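Local coordinates for putative cell adhesion protein (Bacteroides eggerthii, PDB 4GPV) that probably serves as a building subunit of a pilus (fimbria) and so takes part in cell adhesion, at residues A111-L116 with G189-F194; S154-K159 with Y250-D255; G174-T179 with G307-G312. One frame throughout, in Å; residues are numbered along the deposited sequence. Where two conformers were deposited one is given.

Overall arrangement
Along the chain the segments run 111-116, 154-159, 174-179, 189-194, 250-255, 307-312, and every pair of contacts crosses. Contacts 1 and 2 lie near the middle of the elongated molecule, their centres about 10 Å apart. They touch: the F252 ring of contact 2 packs on the 189-194 backbone and on L116. Contact 3 sits toward one far end, its centre about 43 Å from that of contact 1 and about 37 Å from that of contact 2. Contacts 1 and 3 use the two ends of strand 176-193. Contact 2 pairs strand 146-169, which comes just before 176-193 in the chain, with strand 247-251. The two long strands link the subunit's middle to its far end.

Contact 1 (A111-L116 with G189-F194); sequences AVTGSL and GKKGRF
The ring of F194 packs against V112 and G114 and presents its edge to V112 O, which lies near the ring plane, 3.6 Å from F194 CD2. On the same ring V112 CG1 packs 4.2 Å from F194 CE2. G114 N approaches the ring obliquely. CG of F194 stands anti to its own carbonyl carbon (chi1 -61°), which turns the ring toward V112 and G114. F194 also meets F100 edge-to-face and touches the W132 ring. With an alanine here, a gap is likely to open beside V112 CG1 and G114 N, and F100 and W132 would probably lose their ring partner.

The backbones pair as antiparallel strands. G114 and G192 form the hydrogen-bonded pair. G114 N donates to G192 O at 2.9 Å, and G192 N returns a bond to G114 O at 2.8 Å. L116 N adds a weak bond to K190 O. T113 faces R193, and S115 faces K191, in non-hydrogen-bonded pairs.

T113 and R193 meet on one face of this pairing. T113 CG2 comes within 3.2 Å of R193 CD, a tight fit. The arginine chain is bent at chi2 (-70°) and chi3 (-86°), which turns the guanidinium so that A111 CA lies over one of its faces. The charge is taken by E200, in a salt bridge through NH2. Further along, the extended chain of K190 runs past S115, with CE 3.5 Å from S115 OG.

Strand 113-115 comes shortly after helix 106-111 and pairs with the end of strand 176-193. Y208 of strand 207-209 touches S115, L116 and K190, and F252 packs against L116.

Contact 2 (S154-K159 with Y250-D255); sequences SFVAAK and YTFGND
V156 O accepts a bond from a water at 2.7 Å, and the same water accepts a hydrogen bond from G253 N at 2.8 Å. It thus bridges the two segments where direct strand pairing has ended.

Beyond it the backbones bond directly. A158 N donates to T251 O at 2.9 Å, almost straight at 177° and nearly in line with the carbonyl. T251 N returns a bond to A158 O, its donor tilted 25° from the carbonyl plane. A158 and T251 are thus an antiparallel hydrogen-bonded pair. K159 and Y250 form the next, non-hydrogen-bonded pair. Y250 CA also points a CA-H at A158 O.

K159 and Y250 lie side by side and point the same way. The aliphatic part of the lysine runs along the tyrosine, with K159 CD 4.0 Å from Y250 CE1. CG of K159 stands anti to the backbone N (chi1 -177°), which lays the chain alongside Y250. The ammonium goes on to E43 and D41, so this buried charge is met by two carboxylates.

F252 carries the other end. A157 CA lies in the plane of its ring, at the edge, 3.8 Å from F252 CD1. V156 CG1 arrives obliquely, 3.9 Å from F252 CE1. A157 CB is also close to this side of the ring.

All the touching residues are buried. The contact joins strand 247-251 to the middle of strand 146-169. K159 also bonds through its backbone to K297 and Y299, bringing in strand 297-306. T251 packs on L185 and A188 of strand 176-193, in the other sheet.

Contact 3 (G174-T179 with G307-G312); sequences GTITIT and GDVAAG
Apolar packing carries this contact, and V309 is its centre. V309 CG1 meets the end of I178, 3.7 Å from I178 CD1 and equally close to I178 CG1. The second branch of the valine, CG2, is also near I178 CD1. V309 CG1 stands opposite its backbone N (chi1 169°), which directs that methyl at the strand. I176 CG2 lies 4.2 Å from V309 CG1. The isoleucines I176 and I178 both point toward the loop, and each crosses the valine at a slant.

A second group of contacts sets side chain against backbone. I176 CB lies 3.6 Å from V309 O, and I176 CD1 reaches 3.7 Å from G312 CA. CG1 of I176 is placed beside its own backbone N (chi1 -58°), from where CD1 extends to the end of the turn. At the other edge A310 CB packs 3.9 Å from G174 CA.

Hydrogen bonds across the two segments are absent. Within 307-312, G312 N donates to V309 O at 2.9 Å, and A311 N makes a weak bond to D308 O. V309 is also held by a backbone bond to K169. G312 has positive phi, and at its backbone angles a CB would press on the preceding carbonyl O.

The valine lies against the start of strand 176-193, beside R168 and M171. Both segments belong to the FimA-like C-terminal family region. The arrangement is a type I beta turn, V309 to G312, in the loop after strand 297-306, packed on the start of strand 176-193 toward one far end of the molecule.

Contact 1 (A111-L116 with G189-F194)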
loop_
_atom_site.group_PDB
_atom_site.type_symbol
_atom_site.label_atom_id
_atom_site.label_comp_id
_atom_site.label_asym_id
_atom_site.label_seq_id
_atom_site.Cartn_x
_atom_site.Cartn_y
_atom_site.Cartn_z
ATOM N N ALA A 111 7.338 4.385 -16.636
ATOM C CA ALA A 111 6.228 5.298 -16.389
ATOM C C ALA A 111 4.908 4.597 -16.059
ATOM O O ALA A 111 3.967 5.284 -15.675
ATOM C CB ALA A 111 6.034 6.200 -17.600
ATOM N N VAL A 112 4.805 3.254 -16.190
ATOM C CA VAL A 112 3.518 2.586 -15.917
ATOM C C VAL A 112 3.102 2.735 -14.447
ATOM O O VAL A 112 3.886 2.440 -13.561
ATOM C CB VAL A 112 3.524 1.083 -16.302
ATOM C CG1 VAL A 112 2.213 0.402 -15.890
ATOM C CG2 VAL A 112 3.747 0.928 -17.795
ATOM N N THR A 113 1.829 3.086 -14.212
ATOM C CA THR A 113 1.288 3.141 -12.845
ATOM C C THR A 113 -0.009 2.327 -12.812
ATOM O O THR A 113 -0.709 2.213 -13.827
ATOM C CB THR A 113 1.053 4.618 -12.394
ATOM O OG1 THR A 113 0.053 5.186 -13.228
ATOM C CG2 THR A 113 2.289 5.487 -12.552
ATOM N N GLY A 114 -0.304 1.769 -11.650
ATOM C CA GLY A 114 -1.542 1.050 -11.402
ATOM C C GLY A 114 -2.347 1.810 -10.363
ATOM O O GLY A 114 -1.792 2.664 -9.658
ATOM N N SER A 115 -3.656 1.523 -10.252
ATOM C CA SER A 115 -4.457 2.255 -9.259
ATOM C C SER A 115 -4.670 1.416 -8.057
ATOM O O SER A 115 -4.612 0.185 -8.157
ATOM C CB SER A 115 -5.793 2.702 -9.847
ATOM O OG SER A 115 -5.533 3.775 -10.741
ATOM N N LEU A 116 -4.936 2.061 -6.901
ATOM C CA LEU A 116 -5.141 1.256 -5.691
ATOM C C LEU A 116 -6.468 0.508 -5.752
ATOM O O LEU A 116 -6.616 -0.512 -5.082
ATOM C CB LEU A 116 -5.083 2.150 -4.443
ATOM C CG LEU A 116 -5.194 1.469 -3.066
ATOM C CD1 LEU A 116 -4.036 0.505 -2.810
ATOM C CD2 LEU A 116 -5.260 2.551 -1.979
ATOM N N GLY A 189 -3.094 7.079 -1.172
ATOM C CA GLY A 189 -2.558 7.467 -2.478
ATOM C C GLY A 189 -3.118 6.582 -3.588
ATOM O O GLY A 189 -3.142 5.354 -3.454
ATOM N N LYS A 190 -3.597 7.200 -4.687
ATOM C CA LYS A 190 -4.199 6.423 -5.776
ATOM C C LYS A 190 -3.182 5.646 -6.643
ATOM O O LYS A 190 -3.462 4.511 -7.014
ATOM C CB LYS A 190 -5.001 7.365 -6.703
ATOM C CG LYS A 190 -5.447 6.720 -8.035
ATOM C CD LYS A 190 -6.445 7.578 -8.788
ATOM C CE LYS A 190 -6.943 6.888 -10.039
ATOM N NZ LYS A 190 -8.254 7.440 -10.471
ATOM N N LYS A 191 -2.021 6.260 -6.925
ATOM C CA LYS A 191 -1.033 5.749 -7.880
ATOM C C LYS A 191 0.003 4.836 -7.296
ATOM O O LYS A 191 0.680 5.197 -6.347
ATOM C CB LYS A 191 -0.305 6.906 -8.575
ATOM C CG LYS A 191 -1.076 7.549 -9.708
ATOM C CD LYS A 191 -0.140 8.336 -10.623
ATOM C CE LYS A 191 -0.880 9.016 -11.749
ATOM N NZ LYS A 191 0.054 9.544 -12.779
ATOM N N GLY A 192 0.139 3.672 -7.910
ATOM C CA GLY A 192 1.132 2.676 -7.532
ATOM C C GLY A 192 2.153 2.606 -8.644
ATOM O O GLY A 192 1.840 2.129 -9.740
ATOM N N ARG A 193 3.358 3.139 -8.389
ATOM C CA ARG A 193 4.442 3.122 -9.343
ATOM C C ARG A 193 5.221 1.854 -9.192
ATOM O O ARG A 193 5.682 1.528 -8.079
ATOM C CB ARG A 193 5.368 4.329 -9.111
ATOM C CG ARG A 193 5.010 5.564 -9.880
ATOM C CD ARG A 193 5.279 5.398 -11.365
ATOM N NE ARG A 193 6.648 5.699 -11.776
ATOM C CZ ARG A 193 7.046 6.867 -12.259
ATOM N NH1 ARG A 193 6.196 7.881 -12.348
ATOM N NH2 ARG A 193 8.299 7.038 -12.643
ATOM N N PHE A 194 5.370 1.099 -10.289
ATOM C CA PHE A 194 6.142 -0.129 -10.179
ATOM C C PHE A 194 7.627 0.142 -10.175
ATOM O O PHE A 194 8.373 -0.604 -9.543
ATOM C CB PHE A 194 5.788 -1.088 -11.344
ATOM C CG PHE A 194 4.334 -1.486 -11.329
ATOM C CD1 PHE A 194 3.902 -2.584 -10.584
ATOM C CD2 PHE A 194 3.385 -0.762 -12.056
ATOM C CE1 PHE A 194 2.550 -2.956 -10.578
ATOM C CE2 PHE A 194 2.028 -1.119 -12.023
ATOM C CZ PHE A 194 1.621 -2.200 -11.279
#

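Contact 2 (S154-K159 with Y250-D255)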
loop_
_atom_site.group_PDB
_atom_site.type_symbol
_atom_site.label_atom_id
_atom_site.label_comp_id
_atom_site.label_asym_id
_atom_site.label_seq_id
_atom_site.Cartn_x
_atom_site.Cartn_y
_atom_site.Cartn_z
ATOM N N SER A 154 10.005 -6.584 -4.470
ATOM C CA SER A 154 9.557 -5.805 -3.315
ATOM C C SER A 154 8.103 -5.440 -3.502
ATOM O O SER A 154 7.672 -5.273 -4.641
ATOM C CB SER A 154 10.387 -4.531 -3.159
ATOM O OG SER A 154 11.741 -4.815 -2.857
ATOM N N PHE A 155 7.361 -5.264 -2.412
ATOM C CA PHE A 155 5.955 -4.850 -2.532
ATOM C C PHE A 155 5.859 -3.464 -3.092
ATOM O O PHE A 155 6.631 -2.585 -2.706
ATOM C CB PHE A 155 5.261 -4.852 -1.162
ATOM C CG PHE A 155 5.101 -6.220 -0.560
ATOM C CD1 PHE A 155 4.321 -7.193 -1.196
ATOM C CD2 PHE A 155 5.706 -6.538 0.656
ATOM C CE1 PHE A 155 4.171 -8.465 -0.627
ATOM C CE2 PHE A 155 5.528 -7.803 1.234
ATOM C CZ PHE A 155 4.780 -8.761 0.576
ATOM N N VAL A 156 4.851 -3.233 -3.941
ATOM C CA VAL A 156 4.581 -1.901 -4.480
ATOM C C VAL A 156 3.849 -1.085 -3.405
ATOM O O VAL A 156 4.019 0.129 -3.342
ATOM C CB VAL A 156 3.734 -2.042 -5.781
ATOM C CG1 VAL A 156 3.207 -0.686 -6.275
ATOM C CG2 VAL A 156 4.548 -2.741 -6.862
ATOM N N ALA A 157 2.977 -1.744 -2.647
ATOM C CA ALA A 157 2.191 -1.098 -1.589
ATOM C C ALA A 157 2.930 -1.037 -0.237
ATOM O O ALA A 157 4.004 -1.615 -0.047
ATOM C CB ALA A 157 0.879 -1.854 -1.416
ATOM N N ALA A 158 2.281 -0.354 0.717
ATOM C CA ALA A 158 2.587 -0.318 2.136
ATOM C C ALA A 158 1.410 -0.969 2.855
ATOM O O ALA A 158 0.294 -1.024 2.306
ATOM C CB ALA A 158 2.774 1.139 2.602
ATOM N N LYS A 159 1.615 -1.406 4.079
ATOM C CA LYS A 159 0.566 -2.006 4.878
ATOM C C LYS A 159 0.416 -1.197 6.165
ATOM O O LYS A 159 1.432 -0.822 6.774
ATOM C CB LYS A 159 0.956 -3.464 5.192
ATOM C CG LYS A 159 -0.087 -4.239 5.976
ATOM C CD LYS A 159 0.320 -5.723 6.038
ATOM C CE LYS A 159 0.877 -6.172 7.343
ATOM N NZ LYS A 159 1.243 -7.619 7.303
ATOM N N TYR A 250 -4.097 -1.876 2.815
ATOM C CA TYR A 250 -2.978 -1.726 1.885
ATOM C C TYR A 250 -3.138 -0.380 1.240
ATOM O O TYR A 250 -4.267 0.001 0.891
ATOM C CB TYR A 250 -2.977 -2.821 0.789
ATOM C CG TYR A 250 -2.922 -4.202 1.373
ATOM C CD1 TYR A 250 -1.795 -4.645 2.069
ATOM C CD2 TYR A 250 -4.002 -5.066 1.256
ATOM C CE1 TYR A 250 -1.760 -5.916 2.647
ATOM C CE2 TYR A 250 -3.962 -6.352 1.788
ATOM C CZ TYR A 250 -2.848 -6.767 2.494
ATOM O OH TYR A 250 -2.856 -8.021 3.042
ATOM N N THR A 251 -2.036 0.340 1.037
ATOM C CA THR A 251 -2.163 1.653 0.394
ATOM C C THR A 251 -0.894 1.935 -0.381
ATOM O O THR A 251 0.070 1.194 -0.249
ATOM C CB THR A 251 -2.450 2.747 1.464
ATOM O OG1 THR A 251 -2.808 3.972 0.790
ATOM C CG2 THR A 251 -1.258 3.009 2.394
ATOM N N PHE A 252 -0.882 2.997 -1.161
ATOM C CA PHE A 252 0.342 3.318 -1.866
ATOM C C PHE A 252 1.117 4.491 -1.185
ATOM O O PHE A 252 0.600 5.181 -0.287
ATOM C CB PHE A 252 0.051 3.640 -3.338
ATOM C CG PHE A 252 -0.388 2.438 -4.144
ATOM C CD1 PHE A 252 0.184 1.180 -3.929
ATOM C CD2 PHE A 252 -1.324 2.572 -5.162
ATOM C CE1 PHE A 252 -0.231 0.063 -4.688
ATOM C CE2 PHE A 252 -1.721 1.456 -5.930
ATOM C CZ PHE A 252 -1.154 0.223 -5.695
ATOM N N GLY A 253 2.356 4.699 -1.634
ATOM C CA GLY A 253 3.245 5.728 -1.106
ATOM C C GLY A 253 2.606 7.093 -1.076
ATOM O O GLY A 253 1.841 7.438 -1.968
ATOM N N ASN A 254 2.846 7.854 -0.024
ATOM C CA ASN A 254 2.270 9.187 0.087
ATOM C C ASN A 254 3.120 10.021 1.046
ATOM O O ASN A 254 2.990 9.846 2.253
ATOM C CB ASN A 254 0.789 9.166 0.560
ATOM C CG ASN A 254 0.143 10.537 0.540
ATOM O OD1 ASN A 254 0.683 11.530 0.005
ATOM N ND2 ASN A 254 -1.007 10.644 1.160
ATOM N N ASP A 255 3.901 10.976 0.510
ATOM C CA ASP A 255 4.760 11.865 1.331
ATOM C C ASP A 255 3.947 12.980 1.987
ATOM O O ASP A 255 4.472 13.761 2.798
ATOM C CB ASP A 255 5.938 12.449 0.501
ATOM C CG ASP A 255 5.559 13.230 -0.757
ATOM O OD1 ASP A 255 4.389 13.690 -0.858
ATOM O OD2 ASP A 255 6.446 13.447 -1.601
HETATM O O HOH W 1 3.248 2.749 -3.450
#

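Contact 3 (G174-T179 with G307-G312)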
loop_
_atom_site.group_PDB
_atom_site.type_symbol
_atom_site.label_atom_id
_atom_site.label_comp_id
_atom_site.label_asym_id
_atom_site.label_seq_id
_atom_site.Cartn_x
_atom_site.Cartn_y
_atom_site.Cartn_z
ATOM N N GLY A 174 -25.462 7.019 29.395
ATOM C CA GLY A 174 -25.365 8.374 29.937
ATOM C C GLY A 174 -25.939 9.452 29.039
ATOM O O GLY A 174 -26.585 9.154 28.027
ATOM N N THR A 175 -25.704 10.717 29.416
ATOM C CA THR A 175 -26.188 11.910 28.701
ATOM C C THR A 175 -25.509 12.004 27.337
ATOM O O THR A 175 -26.132 12.407 26.348
ATOM C CB THR A 175 -25.930 13.153 29.568
ATOM O OG1 THR A 175 -26.635 12.989 30.804
ATOM C CG2 THR A 175 -26.370 14.436 28.897
ATOM N N ILE A 176 -24.225 11.663 27.305
ATOM C CA ILE A 176 -23.425 11.649 26.092
ATOM C C ILE A 176 -23.187 10.210 25.753
ATOM O O ILE A 176 -22.789 9.429 26.626
ATOM C CB ILE A 176 -22.116 12.452 26.257
ATOM C CG1 ILE A 176 -22.427 13.925 26.651
ATOM C CG2 ILE A 176 -21.232 12.355 24.991
ATOM C CD1 ILE A 176 -21.267 14.639 27.344
ATOM N N THR A 177 -23.450 9.852 24.489
ATOM C CA THR A 177 -23.200 8.497 24.041
ATOM C C THR A 177 -22.311 8.546 22.805
ATOM O O THR A 177 -22.372 9.489 22.007
ATOM C CB THR A 177 -24.503 7.706 23.844
ATOM O OG1 THR A 177 -24.184 6.321 23.720
ATOM C CG2 THR A 177 -25.319 8.167 22.651
ATOM N N ILE A 178 -21.424 7.559 22.701
ATOM C CA ILE A 178 -20.536 7.424 21.550
ATOM C C ILE A 178 -20.683 6.009 21.087
ATOM O O ILE A 178 -20.649 5.086 21.903
ATOM C CB ILE A 178 -19.046 7.841 21.804
ATOM C CG1 ILE A 178 -18.968 9.338 22.147
ATOM C CG2 ILE A 178 -18.148 7.537 20.583
ATOM C CD1 ILE A 178 -17.559 9.826 22.624
ATOM N N THR A 179 -20.914 5.843 19.778
ATOM C CA THR A 179 -20.962 4.553 19.118
ATOM C C THR A 179 -19.854 4.571 18.067
ATOM O O THR A 179 -19.838 5.459 17.212
ATOM C CB THR A 179 -22.363 4.279 18.515
ATOM O OG1 THR A 179 -23.332 4.268 19.562
ATOM C CG2 THR A 179 -22.422 2.958 17.726
ATOM N N GLY A 307 -11.109 8.234 28.901
ATOM C CA GLY A 307 -12.084 9.245 29.284
ATOM C C GLY A 307 -13.432 8.663 29.655
ATOM O O GLY A 307 -13.830 7.616 29.137
ATOM N N ASP A 308 -14.144 9.333 30.575
ATOM C CA ASP A 308 -15.501 8.928 30.951
ATOM C C ASP A 308 -16.414 9.617 29.959
ATOM O O ASP A 308 -16.566 10.836 30.018
ATOM C CB ASP A 308 -15.820 9.307 32.416
ATOM C CG ASP A 308 -17.191 8.872 32.950
ATOM O OD1 ASP A 308 -18.082 8.538 32.130
ATOM O OD2 ASP A 308 -17.390 8.921 34.186
ATOM N N VAL A 309 -16.956 8.849 28.997
ATOM C CA VAL A 309 -17.769 9.399 27.908
ATOM C C VAL A 309 -19.034 10.081 28.429
ATOM O O VAL A 309 -19.259 11.227 28.066
ATOM C CB VAL A 309 -18.093 8.338 26.829
ATOM C CG1 VAL A 309 -19.160 8.839 25.848
ATOM C CG2 VAL A 309 -16.820 7.937 26.092
ATOM N N ALA A 310 -19.821 9.402 29.301
ATOM C CA ALA A 310 -21.061 9.950 29.852
ATOM C C ALA A 310 -20.826 11.303 30.518
ATOM O O ALA A 310 -21.704 12.160 30.446
ATOM C CB ALA A 310 -21.665 8.976 30.852
ATOM N N ALA A 311 -19.604 11.512 31.078
ATOM C CA ALA A 311 -19.163 12.721 31.771
ATOM C C ALA A 311 -18.455 13.776 30.880
ATOM O O ALA A 311 -18.005 14.789 31.408
ATOM C CB ALA A 311 -18.255 12.339 32.929
ATOM N N GLY A 312 -18.397 13.567 29.564
ATOM C CA GLY A 312 -17.776 14.513 28.631
ATOM C C GLY A 312 -16.345 14.240 28.184
ATOM O O GLY A 312 -15.763 15.027 27.426
#